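Local coordinates for flavodoxin (Bacillus cereus, PDB 6FSG), which binds flavin mononucleotide and probably serves as a low-potential electron donor to a number of redox enzymes, at residues I52-Y57 and E107-R112; G62-D67 and D103-K108; L3-A8 and D19-V24; G23-R26 and E31-V34. All blocks are in the same frame, centred on the assembly; numbering follows the deposited sequence.

Interaction 1: residues I52-Y57 and E107-R112; sequences IILGAY and EKLQER. With GLC (alpha-D-glucopyranose), chain D; FMN (flavin mononucleotide), chain B.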
loop_
_atom_site.group_PDB
_atom_site.type_symbol
_atom_site.label_atom_id
_atom_site.label_comp_id
_atom_site.label_asym_id
_atom_site.label_seq_id
_atom_site.Cartn_x
_atom_site.Cartn_y
_atom_site.Cartn_z
ATOM N N ILE A 52 -3.549 0.037 7.804
ATOM C CA ILE A 52 -2.842 -0.819 6.863
ATOM C C ILE A 52 -2.600 -0.038 5.582
ATOM O O ILE A 52 -3.546 0.493 4.994
ATOM C CB ILE A 52 -3.681 -2.068 6.526
ATOM C CG1 ILE A 52 -3.934 -2.921 7.774
ATOM C CG2 ILE A 52 -3.005 -2.845 5.423
ATOM C CD1 ILE A 52 -5.086 -3.895 7.601
ATOM N N ILE A 53 -1.358 -0.008 5.116
ATOM C CA ILE A 53 -1.041 0.603 3.830
ATOM C C ILE A 53 -0.308 -0.428 2.984
ATOM O O ILE A 53 0.694 -0.997 3.426
ATOM C CB ILE A 53 -0.192 1.881 3.991
ATOM C CG1 ILE A 53 -0.868 2.895 4.917
ATOM C CG2 ILE A 53 0.074 2.503 2.629
ATOM C CD1 ILE A 53 -0.015 4.125 5.227
ATOM N N LEU A 54 -0.803 -0.673 1.775
ATOM C CA LEU A 54 -0.148 -1.586 0.847
ATOM C C LEU A 54 0.407 -0.810 -0.340
ATOM O O LEU A 54 -0.220 0.135 -0.821
ATOM C CB LEU A 54 -1.109 -2.673 0.346
ATOM C CG LEU A 54 -1.841 -3.461 1.439
ATOM C CD1 LEU A 54 -2.778 -4.506 0.824
ATOM C CD2 LEU A 54 -0.878 -4.129 2.420
ATOM N N GLY A 55 1.589 -1.208 -0.801
ATOM C CA GLY A 55 2.194 -0.594 -1.964
ATOM C C GLY A 55 2.616 -1.646 -2.969
ATOM O O GLY A 55 3.250 -2.639 -2.592
ATOM N N ALA A 56 2.305 -1.450 -4.250
ATOM C CA ALA A 56 2.671 -2.460 -5.235
ATOM C C ALA A 56 2.760 -1.868 -6.633
ATOM O O ALA A 56 1.875 -1.113 -7.050
ATOM C CB ALA A 56 1.675 -3.634 -5.266
ATOM N N TYR A 57 3.815 -2.250 -7.358
ATOM C CA TYR A 57 3.859 -2.063 -8.803
ATOM C C TYR A 57 2.918 -3.064 -9.483
ATOM O O TYR A 57 2.443 -4.016 -8.868
ATOM C CB TYR A 57 5.295 -2.220 -9.323
ATOM C CG TYR A 57 5.951 -3.566 -9.045
ATOM C CD1 TYR A 57 6.642 -3.792 -7.863
ATOM C CD2 TYR A 57 5.897 -4.610 -9.974
ATOM C CE1 TYR A 57 7.249 -5.011 -7.599
ATOM C CE2 TYR A 57 6.514 -5.854 -9.714
ATOM C CZ TYR A 57 7.184 -6.040 -8.520
ATOM O OH TYR A 57 7.786 -7.256 -8.234
ATOM N N GLU A 107 -9.605 -3.505 -3.843
ATOM C CA GLU A 107 -10.777 -4.375 -3.853
ATOM C C GLU A 107 -10.704 -5.429 -2.752
ATOM O O GLU A 107 -11.704 -5.707 -2.079
ATOM C CB GLU A 107 -10.904 -5.034 -5.229
ATOM C CG GLU A 107 -12.017 -6.047 -5.393
ATOM C CD GLU A 107 -11.928 -6.733 -6.741
ATOM O OE1 GLU A 107 -11.087 -7.643 -6.912
ATOM O OE2 GLU A 107 -12.663 -6.318 -7.648
ATOM N N LYS A 108 -9.544 -6.066 -2.582
ATOM C CA LYS A 108 -9.432 -7.129 -1.583
ATOM C C LYS A 108 -9.579 -6.577 -0.167
ATOM O O LYS A 108 -10.257 -7.176 0.674
ATOM C CB LYS A 108 -8.115 -7.886 -1.770
ATOM C CG LYS A 108 -7.970 -9.149 -0.905
ATOM C CD LYS A 108 -9.094 -10.178 -1.118
ATOM C CE LYS A 108 -9.116 -10.711 -2.550
ATOM N NZ LYS A 108 -10.155 -11.758 -2.724
ATOM N N LEU A 109 -8.977 -5.420 0.107
ATOM C CA LEU A 109 -9.166 -4.778 1.405
ATOM C C LEU A 109 -10.640 -4.502 1.672
ATOM O O LEU A 109 -11.124 -4.729 2.786
ATOM C CB LEU A 109 -8.358 -3.484 1.482
ATOM C CG LEU A 109 -6.830 -3.642 1.536
ATOM C CD1 LEU A 109 -6.134 -2.361 1.121
ATOM C CD2 LEU A 109 -6.386 -4.069 2.925
ATOM N N GLN A 110 -11.374 -4.028 0.656
ATOM C CA GLN A 110 -12.804 -3.784 0.813
ATOM C C GLN A 110 -13.539 -5.065 1.166
ATOM O O GLN A 110 -14.416 -5.070 2.039
ATOM C CB GLN A 110 -13.390 -3.226 -0.481
ATOM C CG GLN A 110 -12.844 -1.894 -0.928
ATOM C CD GLN A 110 -13.281 -1.557 -2.344
ATOM O OE1 GLN A 110 -13.723 -2.432 -3.098
ATOM N NE2 GLN A 110 -13.152 -0.285 -2.720
ATOM N N GLU A 111 -13.206 -6.159 0.472
ATOM C CA GLU A 111 -13.890 -7.424 0.694
ATOM C C GLU A 111 -13.708 -7.913 2.120
ATOM O O GLU A 111 -14.591 -8.583 2.655
ATOM C CB GLU A 111 -13.360 -8.491 -0.266
ATOM C CG GLU A 111 -13.805 -8.322 -1.700
ATOM C CD GLU A 111 -13.213 -9.353 -2.645
ATOM O OE1 GLU A 111 -12.496 -10.269 -2.186
ATOM O OE2 GLU A 111 -13.481 -9.241 -3.863
ATOM N N ARG A 112 -12.565 -7.628 2.734
ATOM C CA ARG A 112 -12.267 -8.133 4.068
ATOM C C ARG A 112 -12.729 -7.180 5.169
ATOM O O ARG A 112 -12.490 -7.453 6.352
ATOM C CB ARG A 112 -10.778 -8.463 4.206
ATOM C CG ARG A 112 -10.193 -9.409 3.137
ATOM C CD ARG A 112 -11.070 -10.607 2.792
ATOM N NE ARG A 112 -11.398 -11.346 3.998
ATOM C CZ ARG A 112 -12.428 -12.168 4.110
ATOM N NH1 ARG A 112 -13.198 -12.400 3.061
ATOM N NH2 ARG A 112 -12.670 -12.764 5.264
HETATM C C1 GLC D . -15.690 -13.613 6.020
HETATM C C2 GLC D . -16.039 -13.375 4.558
HETATM C C3 GLC D . -16.351 -14.704 3.893
HETATM C C4 GLC D . -15.192 -15.670 4.088
HETATM C C5 GLC D . -14.744 -15.751 5.545
HETATM C C6 GLC D . -13.432 -16.520 5.640
HETATM O O1 GLC D . -16.779 -14.254 6.690
HETATM O O2 GLC D . -17.160 -12.493 4.446
HETATM O O3 GLC D . -16.558 -14.493 2.493
HETATM O O4 GLC D . -15.602 -16.970 3.648
HETATM O O5 GLC D . -14.534 -14.446 6.083
HETATM O O6 GLC D . -12.779 -16.229 6.882
HETATM N N1 FMN B . 2.884 -1.221 -15.203
HETATM C C2 FMN B . 1.546 -0.983 -15.285
HETATM O O2 FMN B . 1.158 0.090 -14.833
HETATM N N3 FMN B . 0.696 -1.952 -15.803
HETATM C C4 FMN B . 1.156 -3.194 -16.203
HETATM O O4 FMN B . 0.329 -4.024 -16.646
HETATM C C4A FMN B . 2.548 -3.428 -16.098
HETATM N N5 FMN B . 3.140 -4.627 -16.467
HETATM C C5A FMN B . 4.511 -4.817 -16.341
HETATM C C6 FMN B . 5.115 -6.010 -16.762
HETATM C C7 FMN B . 6.500 -6.189 -16.689
HETATM C C7M FMN B . 7.126 -7.492 -17.135
HETATM C C8 FMN B . 7.279 -5.119 -16.226
HETATM C C8M FMN B . 8.774 -5.217 -16.136
HETATM C C9 FMN B . 6.686 -3.919 -15.849
HETATM C C9A FMN B . 5.311 -3.762 -15.902
HETATM N N10 FMN B . 4.749 -2.575 -15.480
HETATM C C10 FMN B . 3.387 -2.418 -15.606
HETATM C "C1'" FMN B . 5.594 -1.402 -15.032
HETATM C "C2'" FMN B . 6.080 -1.384 -13.588
HETATM O "O2'" FMN B . 4.997 -1.503 -12.701
HETATM C "C3'" FMN B . 6.800 -0.043 -13.386
HETATM O "O3'" FMN B . 8.057 -0.124 -14.008
HETATM C "C4'" FMN B . 7.033 0.372 -11.927
HETATM O "O4'" FMN B . 7.710 1.626 -11.854
HETATM C "C5'" FMN B . 7.857 -0.650 -11.159
HETATM O "O5'" FMN B . 7.829 -0.242 -9.803
HETATM P P FMN B . 9.073 -0.665 -8.929
HETATM O O1P FMN B . 8.695 -0.425 -7.495
HETATM O O2P FMN B . 10.218 0.221 -9.302
HETATM O O3P FMN B . 9.371 -2.111 -9.226
#
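In the hydrophobic layer between the central strand 51-55 of the flavodoxin sheet and helix 100-111, Leu109 meets Leu54 and Ile52. Leu109 and Leu54 reach toward each other tip to tip, CD1 of Leu109 lying 4.0 Å from CD1 of Leu54. The other Leu109 methyl, CD2, comes to 4.4 Å from Ile52 CG2, a looser touch. Because Ile53 points to the other face of the sheet, the strand offers alternate residues to this helix; Ala85 and Val87 of strand 84-91 also meet Leu109.

Each segment runs out to a bound ligand at its C-terminal end. Past the strand, Tyr57 has the FMN phosphate oxygen O3P over one face of its ring, at 3.5 Å from CD1, and its CB is 3.3 Å from O5', the ester oxygen between ribityl chain and phosphate. Past the helix, Arg112 NH2 donates to the glucose ring oxygen O5 over 2.6 Å, at 158°; the chain bends at chi2 and chi3 to bring the guanidinium there. Within the helix, Lys108 NZ forms a salt bridge with Glu111 OE1 at 2.8 Å. A buried strand whose C-terminal end runs on into the FMN site, with a helix laid over its side chains, is typical of the flavodoxin-like alpha/beta fold.

Interaction 2: residues G62-D67 and D103-K108; sequences GDLPDD and DILIEK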
loop_
_atom_site.group_PDB
_atom_site.type_symbol
_atom_site.label_atom_id
_atom_site.label_comp_id
_atom_site.label_asym_id
_atom_site.label_seq_id
_atom_site.Cartn_x
_atom_site.Cartn_y
_atom_site.Cartn_z
ATOM N N GLY A 62 -1.474 -6.889 -16.295
ATOM C CA GLY A 62 -2.255 -6.236 -15.261
ATOM C C GLY A 62 -2.412 -7.103 -14.029
ATOM O O GLY A 62 -3.528 -7.298 -13.534
ATOM N N ASP A 63 -1.302 -7.642 -13.534
ATOM C CA ASP A 63 -1.306 -8.533 -12.386
ATOM C C ASP A 63 -0.578 -7.908 -11.196
ATOM O O ASP A 63 0.164 -6.927 -11.311
ATOM C CB ASP A 63 -0.614 -9.863 -12.733
ATOM C CG ASP A 63 -1.346 -10.677 -13.793
ATOM O OD1 ASP A 63 -2.577 -10.538 -13.946
ATOM O OD2 ASP A 63 -0.667 -11.487 -14.465
ATOM N N LEU A 64 -0.774 -8.531 -10.042
ATOM C CA LEU A 64 0.041 -8.255 -8.882
ATOM C C LEU A 64 1.478 -8.718 -9.113
ATOM O O LEU A 64 1.730 -9.626 -9.908
ATOM C CB LEU A 64 -0.510 -9.027 -7.685
ATOM C CG LEU A 64 -1.909 -8.632 -7.193
ATOM C CD1 LEU A 64 -2.357 -9.540 -6.049
ATOM C CD2 LEU A 64 -1.946 -7.174 -6.774
ATOM N N PRO A 65 2.440 -8.130 -8.407
ATOM C CA PRO A 65 3.774 -8.737 -8.361
ATOM C C PRO A 65 3.670 -10.210 -7.987
ATOM O O PRO A 65 2.882 -10.589 -7.119
ATOM C CB PRO A 65 4.488 -7.940 -7.261
ATOM C CG PRO A 65 3.762 -6.629 -7.204
ATOM C CD PRO A 65 2.323 -6.977 -7.490
ATOM N N ASP A 66 4.511 -11.040 -8.612
ATOM C CA ASP A 66 4.565 -12.455 -8.260
ATOM C C ASP A 66 4.681 -12.657 -6.753
ATOM O O ASP A 66 4.045 -13.555 -6.191
ATOM C CB ASP A 66 5.751 -13.134 -8.955
ATOM C CG ASP A 66 5.536 -13.340 -10.445
ATOM O OD1 ASP A 66 4.398 -13.198 -10.936
ATOM O OD2 ASP A 66 6.527 -13.651 -11.131
ATOM N N ASP A 67 5.491 -11.835 -6.080
ATOM C CA ASP A 67 5.749 -12.051 -4.662
ATOM C C ASP A 67 4.553 -11.721 -3.775
ATOM O O ASP A 67 4.568 -12.110 -2.601
ATOM C CB ASP A 67 6.967 -11.250 -4.197
ATOM C CG ASP A 67 8.256 -11.703 -4.856
ATOM O OD1 ASP A 67 8.373 -12.900 -5.197
ATOM O OD2 ASP A 67 9.156 -10.853 -5.029
ATOM N N ASP A 103 -5.602 -1.074 -7.784
ATOM C CA ASP A 103 -7.043 -1.301 -7.778
ATOM C C ASP A 103 -7.397 -2.695 -7.261
ATOM O O ASP A 103 -8.391 -2.860 -6.542
ATOM C CB ASP A 103 -7.560 -1.082 -9.197
ATOM C CG ASP A 103 -7.277 0.317 -9.703
ATOM O OD1 ASP A 103 -7.813 1.275 -9.105
ATOM O OD2 ASP A 103 -6.495 0.444 -10.664
ATOM N N ILE A 104 -6.585 -3.705 -7.600
ATOM C CA ILE A 104 -6.815 -5.076 -7.135
ATOM C C ILE A 104 -6.671 -5.161 -5.618
ATOM O O ILE A 104 -7.485 -5.795 -4.928
ATOM C CB ILE A 104 -5.847 -6.048 -7.846
ATOM C CG1 ILE A 104 -6.193 -6.159 -9.338
ATOM C CG2 ILE A 104 -5.857 -7.427 -7.171
ATOM C CD1 ILE A 104 -5.082 -6.760 -10.208
ATOM N N LEU A 105 -5.613 -4.550 -5.073
ATOM C CA LEU A 105 -5.411 -4.600 -3.627
ATOM C C LEU A 105 -6.492 -3.820 -2.885
ATOM O O LEU A 105 -6.964 -4.261 -1.827
ATOM C CB LEU A 105 -4.009 -4.121 -3.259
ATOM C CG LEU A 105 -2.891 -5.072 -3.700
ATOM C CD1 LEU A 105 -1.528 -4.494 -3.387
ATOM C CD2 LEU A 105 -3.036 -6.457 -3.080
ATOM N N ILE A 106 -6.917 -2.671 -3.427
ATOM C CA ILE A 106 -8.035 -1.943 -2.825
ATOM C C ILE A 106 -9.266 -2.837 -2.738
ATOM O O ILE A 106 -9.933 -2.913 -1.700
ATOM C CB ILE A 106 -8.315 -0.627 -3.581
ATOM C CG1 ILE A 106 -7.238 0.422 -3.238
ATOM C CG2 ILE A 106 -9.734 -0.114 -3.261
ATOM C CD1 ILE A 106 -7.350 1.692 -4.051
ATOM N N GLU A 107 -9.605 -3.505 -3.843
ATOM C CA GLU A 107 -10.777 -4.375 -3.853
ATOM C C GLU A 107 -10.704 -5.429 -2.752
ATOM O O GLU A 107 -11.704 -5.707 -2.079
ATOM C CB GLU A 107 -10.904 -5.034 -5.229
ATOM C CG GLU A 107 -12.017 -6.047 -5.393
ATOM C CD GLU A 107 -11.928 -6.733 -6.741
ATOM O OE1 GLU A 107 -11.087 -7.643 -6.912
ATOM O OE2 GLU A 107 -12.663 -6.318 -7.648
ATOM N N LYS A 108 -9.544 -6.066 -2.582
ATOM C CA LYS A 108 -9.432 -7.129 -1.583
ATOM C C LYS A 108 -9.579 -6.577 -0.167
ATOM O O LYS A 108 -10.257 -7.176 0.674
ATOM C CB LYS A 108 -8.115 -7.886 -1.770
ATOM C CG LYS A 108 -7.970 -9.149 -0.905
ATOM C CD LYS A 108 -9.094 -10.178 -1.118
ATOM C CE LYS A 108 -9.116 -10.711 -2.550
ATOM N NZ LYS A 108 -10.155 -11.758 -2.724
#
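Leu64, in the loop that follows the FMN-binding strand end, lays one methyl between two consecutive residues of helix 100-111, and this is the tightly packed part of the contact. Its CD2 is 3.8 Å from Leu105 CG and 3.9 Å from Ile104 CG2, so a single branch serves both partners. The long axes of the side chains are set at a slant in each pair. With CG anti to the carbonyl carbon (chi1 -65°), the branch of Leu64 extends toward the helix although its CB does not point there. Ile104 points its CB toward the loop, and its CG2, anti to the backbone N, is the branch that meets Leu64. Tyr72 of helix 69-74 touches Leu64 and Ile104 as well, while Leu105 rests on Ala56 and Val87 on the sheet side.

Toward Gly62 contacts are fewer, not longer: one atom pair, between two partly exposed residues. There the terminal methyl of Ile104, CD1, lies 3.7 Å from Gly62 O, a van der Waals touch on a backbone carbonyl. Asp63, next along the loop, directs its CB away from the helix and is exposed. Gly62 itself belongs to the FMN site, its N making a weak hydrogen bond to the flavin O4.

Between these segments the contact is van der Waals in kind, probably helped by burial of Leu64 and Leu105: Leu64 is held by shape, with no polar bond between loop and helix to fix it, and the flavin-facing backbone is backed on this side by aliphatic carbon.

Interaction 3: residues L3-A8 and D19-V24; sequences LVMIFA and DHIAGV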
loop_
_atom_site.group_PDB
_atom_site.type_symbol
_atom_site.label_atom_id
_atom_site.label_comp_id
_atom_site.label_asym_id
_atom_site.label_seq_id
_atom_site.Cartn_x
_atom_site.Cartn_y
_atom_site.Cartn_z
ATOM N N LEU A 3 0.502 0.971 13.071
ATOM C CA LEU A 3 0.254 0.828 11.649
ATOM C C LEU A 3 1.246 -0.142 11.026
ATOM O O LEU A 3 2.351 -0.347 11.529
ATOM C CB LEU A 3 0.383 2.189 10.956
ATOM C CG LEU A 3 -0.408 3.318 11.619
ATOM C CD1 LEU A 3 -0.071 4.622 10.930
ATOM C CD2 LEU A 3 -1.916 3.089 11.618
ATOM N N VAL A 4 0.837 -0.731 9.907
ATOM C CA VAL A 4 1.704 -1.594 9.117
ATOM C C VAL A 4 1.642 -1.172 7.656
ATOM O O VAL A 4 0.575 -0.815 7.141
ATOM C CB VAL A 4 1.347 -3.090 9.294
ATOM C CG1 VAL A 4 -0.047 -3.412 8.754
ATOM C CG2 VAL A 4 2.426 -3.989 8.656
ATOM N N MET A 5 2.797 -1.215 6.996
ATOM C CA MET A 5 2.909 -0.997 5.561
ATOM C C MET A 5 3.616 -2.204 4.961
ATOM O O MET A 5 4.694 -2.588 5.421
ATOM C CB MET A 5 3.722 0.270 5.249
ATOM C CG MET A 5 3.905 0.550 3.762
ATOM S SD MET A 5 4.988 1.932 3.364
ATOM C CE MET A 5 3.969 3.330 3.826
ATOM N N ILE A 6 3.032 -2.781 3.918
ATOM C CA ILE A 6 3.670 -3.865 3.182
ATOM C C ILE A 6 3.778 -3.445 1.731
ATOM O O ILE A 6 2.762 -3.167 1.080
ATOM C CB ILE A 6 2.919 -5.196 3.327
ATOM C CG1 ILE A 6 2.929 -5.607 4.799
ATOM C CG2 ILE A 6 3.553 -6.262 2.435
ATOM C CD1 ILE A 6 2.068 -6.779 5.101
ATOM N N PHE A 7 4.998 -3.411 1.218
ATOM C CA PHE A 7 5.247 -2.930 -0.136
ATOM C C PHE A 7 6.038 -3.944 -0.957
ATOM O O PHE A 7 6.779 -4.781 -0.425
ATOM C CB PHE A 7 5.976 -1.568 -0.159
ATOM C CG PHE A 7 7.432 -1.679 0.146
ATOM C CD1 PHE A 7 7.880 -1.698 1.460
ATOM C CD2 PHE A 7 8.356 -1.825 -0.876
ATOM C CE1 PHE A 7 9.235 -1.848 1.748
ATOM C CE2 PHE A 7 9.699 -1.964 -0.599
ATOM C CZ PHE A 7 10.144 -1.977 0.713
ATOM N N ALA A 8 5.865 -3.835 -2.276
ATOM C CA ALA A 8 6.652 -4.571 -3.254
ATOM C C ALA A 8 7.345 -3.584 -4.177
ATOM O O ALA A 8 6.717 -2.633 -4.655
ATOM C CB ALA A 8 5.757 -5.463 -4.104
ATOM N N ASP A 19 9.023 4.729 1.457
ATOM C CA ASP A 19 9.881 5.374 2.440
ATOM C C ASP A 19 9.425 6.800 2.733
ATOM O O ASP A 19 9.485 7.240 3.884
ATOM C CB ASP A 19 11.338 5.347 1.983
ATOM C CG ASP A 19 11.934 3.950 1.999
ATOM O OD1 ASP A 19 11.376 3.065 2.675
ATOM O OD2 ASP A 19 12.968 3.744 1.338
ATOM N N HIS A 20 9.002 7.551 1.704
ATOM C CA HIS A 20 8.460 8.890 1.936
ATOM C C HIS A 20 7.206 8.827 2.807
ATOM O O HIS A 20 7.095 9.531 3.818
ATOM C CB HIS A 20 8.108 9.590 0.614
ATOM C CG HIS A 20 9.284 10.121 -0.153
ATOM N ND1 HIS A 20 10.239 10.947 0.400
ATOM C CD2 HIS A 20 9.630 9.970 -1.455
ATOM C CE1 HIS A 20 11.139 11.255 -0.518
ATOM N NE2 HIS A 20 10.791 10.677 -1.654
ATOM N N ILE A 21 6.221 8.021 2.396
ATOM C CA ILE A 21 4.967 7.935 3.141
ATOM C C ILE A 21 5.228 7.542 4.590
ATOM O O ILE A 21 4.669 8.134 5.522
ATOM C CB ILE A 21 3.999 6.964 2.437
ATOM C CG1 ILE A 21 3.596 7.502 1.058
ATOM C CG2 ILE A 21 2.760 6.689 3.288
ATOM C CD1 ILE A 21 2.944 6.459 0.152
ATOM N N ALA A 22 6.076 6.532 4.807
ATOM C CA ALA A 22 6.361 6.094 6.171
ATOM C C ALA A 22 7.102 7.170 6.963
ATOM O O ALA A 22 6.823 7.375 8.153
ATOM C CB ALA A 22 7.167 4.798 6.129
ATOM N N GLY A 23 8.045 7.870 6.322
ATOM C CA GLY A 23 8.789 8.909 7.019
ATOM C C GLY A 23 7.899 10.044 7.485
ATOM O O GLY A 23 8.084 10.584 8.575
ATOM N N VAL A 24 6.910 10.409 6.666
ATOM C CA VAL A 24 5.929 11.419 7.053
ATOM C C VAL A 24 5.094 10.927 8.232
ATOM O O VAL A 24 4.912 11.640 9.223
ATOM C CB VAL A 24 5.055 11.800 5.843
ATOM C CG1 VAL A 24 3.863 12.630 6.274
ATOM C CG2 VAL A 24 5.906 12.509 4.799
#
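Met5 of strand 2-7 packs against Ile21 and Ala22 of helix 13-26, within the beta-alpha-beta unit formed by strand 2-7, helix 13-26 and strand 31-36 at the start of the flavodoxin fold. The closest CA pair, Met5 and Ala22, is 7.9 Å apart, a separation that side chains must bridge, and here one methionine does so.

The apolar contacts all pass through its terminal methyl. Met5 points at the helix and runs straight as far as the sulfur, with CG anti to the backbone N (chi1 179°). The bend then comes at chi3, -73°, which turns CE against the helix. The side chains of Met5 and Ile21 cross at about a right angle, so the methionine presents its end to the flank of the isoleucine. Ala22 meets the same methyl, its backbone N 4.0 Å and its CB 4.2 Å from Met5 CE. The small side chain of Ala22 also touches Val34 of the next strand, and Ala18, one turn earlier in the helix, meets Met5 too.

The polar bonds near the contact are made by backbone atoms, within the helix or between strands. Within the helix, Gly23 N donates to Asp19 O at 2.9 Å and Val24 N to His20 O at 3.0 Å; within the sheet, the Met5 backbone pairs with Glu33 of strand 31-36. The three touching residues are buried, and Ile21 is backed by Cys135 and Phe138 of helix 129-144. At the tightest point Met5 CE sits 3.6 Å from Ile21 CG2 and 3.9 Å from Ile21 CB.

Interaction 4: residues G23-R26 and E31-V34; sequences GVIR and EIEV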
loop_
_atom_site.group_PDB
_atom_site.type_symbol
_atom_site.label_atom_id
_atom_site.label_comp_id
_atom_site.label_asym_id
_atom_site.label_seq_id
_atom_site.Cartn_x
_atom_site.Cartn_y
_atom_site.Cartn_z
ATOM N N GLY A 23 8.045 7.870 6.322
ATOM C CA GLY A 23 8.789 8.909 7.019
ATOM C C GLY A 23 7.899 10.044 7.485
ATOM O O GLY A 23 8.084 10.584 8.575
ATOM N N VAL A 24 6.910 10.409 6.666
ATOM C CA VAL A 24 5.929 11.419 7.053
ATOM C C VAL A 24 5.094 10.927 8.232
ATOM O O VAL A 24 4.912 11.640 9.223
ATOM C CB VAL A 24 5.055 11.800 5.843
ATOM C CG1 VAL A 24 3.863 12.630 6.274
ATOM C CG2 VAL A 24 5.906 12.509 4.799
ATOM N N ILE A 25 4.580 9.696 8.149
ATOM C CA ILE A 25 3.752 9.166 9.232
ATOM C C ILE A 25 4.545 9.092 10.533
ATOM O O ILE A 25 3.999 9.349 11.617
ATOM C CB ILE A 25 3.137 7.810 8.814
ATOM C CG1 ILE A 25 2.114 8.001 7.683
ATOM C CG2 ILE A 25 2.505 7.089 10.000
ATOM C CD1 ILE A 25 1.559 6.731 7.123
ATOM N N ARG A 26 5.851 8.802 10.450
ATOM C CA ARG A 26 6.682 8.706 11.646
ATOM C C ARG A 26 6.878 10.036 12.361
ATOM O O ARG A 26 7.268 10.029 13.532
ATOM C CB ARG A 26 8.030 8.060 11.336
ATOM C CG ARG A 26 7.881 6.550 11.228
ATOM C CD ARG A 26 9.110 5.839 10.756
ATOM N NE ARG A 26 8.903 4.394 10.860
ATOM C CZ ARG A 26 9.531 3.489 10.123
ATOM N NH1 ARG A 26 10.412 3.881 9.221
ATOM N NH2 ARG A 26 9.283 2.197 10.295
ATOM N N GLU A 31 3.006 4.760 15.318
ATOM C CA GLU A 31 4.119 3.894 14.961
ATOM C C GLU A 31 3.753 3.143 13.688
ATOM O O GLU A 31 2.584 2.816 13.464
ATOM C CB GLU A 31 4.415 2.888 16.078
ATOM C CG GLU A 31 4.786 3.523 17.419
ATOM C CD GLU A 31 3.574 4.013 18.194
ATOM O OE1 GLU A 31 2.567 3.274 18.242
ATOM O OE2 GLU A 31 3.622 5.137 18.744
ATOM N N ILE A 32 4.749 2.881 12.843
ATOM C CA ILE A 32 4.518 2.130 11.609
ATOM C C ILE A 32 5.651 1.136 11.377
ATOM O O ILE A 32 6.829 1.484 11.478
ATOM C CB ILE A 32 4.287 3.062 10.397
ATOM C CG1 ILE A 32 3.856 2.243 9.176
ATOM C CG2 ILE A 32 5.516 3.928 10.114
ATOM C CD1 ILE A 32 3.165 3.058 8.112
ATOM N N GLU A 33 5.290 -0.102 11.059
ATOM C CA GLU A 33 6.253 -1.143 10.722
ATOM C C GLU A 33 6.187 -1.347 9.213
ATOM O O GLU A 33 5.125 -1.686 8.686
ATOM C CB GLU A 33 5.963 -2.450 11.463
ATOM C CG GLU A 33 6.917 -3.568 11.064
ATOM C CD GLU A 33 7.001 -4.690 12.079
ATOM O OE1 GLU A 33 8.085 -5.305 12.178
ATOM O OE2 GLU A 33 6.000 -4.956 12.784
ATOM N N VAL A 34 7.303 -1.097 8.526
ATOM C CA VAL A 34 7.392 -1.141 7.068
ATOM C C VAL A 34 8.060 -2.460 6.698
ATOM O O VAL A 34 9.181 -2.736 7.141
ATOM C CB VAL A 34 8.207 0.044 6.523
ATOM C CG1 VAL A 34 8.344 -0.038 4.989
ATOM C CG2 VAL A 34 7.597 1.384 6.921
HETATM O O HOH W 1 9.859 -0.618 9.816
HETATM O O HOH W 2 7.464 3.823 13.400
#
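Arg26 lays its extended chain across Ile32 at about a right angle, covering the CG2 methyl with its CG, CD and NE atoms. The closest of these approaches are 3.5 Å from Arg26 NE and 3.7 Å from Arg26 CG to Ile32 CG2. That methyl stands between the backbone N and the carbonyl carbon of Ile32, while CG1 is anti to the N (chi1 -172°); the two branches therefore serve different partners. CG1 carries CD1 down to Ile25, whose own CD1 is 4.1 Å away, and these side chains too cross at about a right angle. Leu3 of strand 2-7 meets both isoleucines in the buried layer.

Past the CG2 methyl the guanidinium reaches the backbone of the same residue. Arg26 NH2 donates to Ile32 O over 2.8 Å, with an N-H...O angle of 150°, and the donor stands 29° from the carbonyl plane. Two waters extend the grip: water 1 accepts from Arg26 NH2 and from Val34 N, and water 2 accepts from Arg26 NE and from Ile32 N. Val34 CG2 lies 3.9 Å from Arg26 NH2, obliquely placed against the guanidinium.

Strand 31-36 is outermost in the sheet. The carbonyl of Ile32 and the amides of Ile32 and Val34 probably lie on its outer edge, since backbone groups of Glu31 and Glu33 bond to strand 2-7. The arginine and its waters thus probably satisfy the edge strand where a further strand would otherwise bond, while the aliphatic part of the same chain shields the isoleucine beneath.

How the interactions relate
Interactions 3 and 4 follow each other along helix 13-26, their centres 6 Å apart, and share Gly23 and Val24; strands 2-7 and 31-36 are joined at Leu3 N to Glu31 O (2.8 Å). Interactions 1 and 2 share helix 100-111 on the other face of the sheet, their centres 8 Å apart, and meet where Ala56 CB is 3.8 Å from Leu105 CD1. The sheet connects the two pairs through Ile53 N and Val4 O (2.9 Å), and Ile53 CD1 also packs 3.6 Å from Ile25 CD1 of helix 13-26. FMN is reached by Tyr57 of interaction 1 and Gly62 of interaction 2, whereas Met5 of interaction 3 stays about 12 Å from it, side chain to ligand.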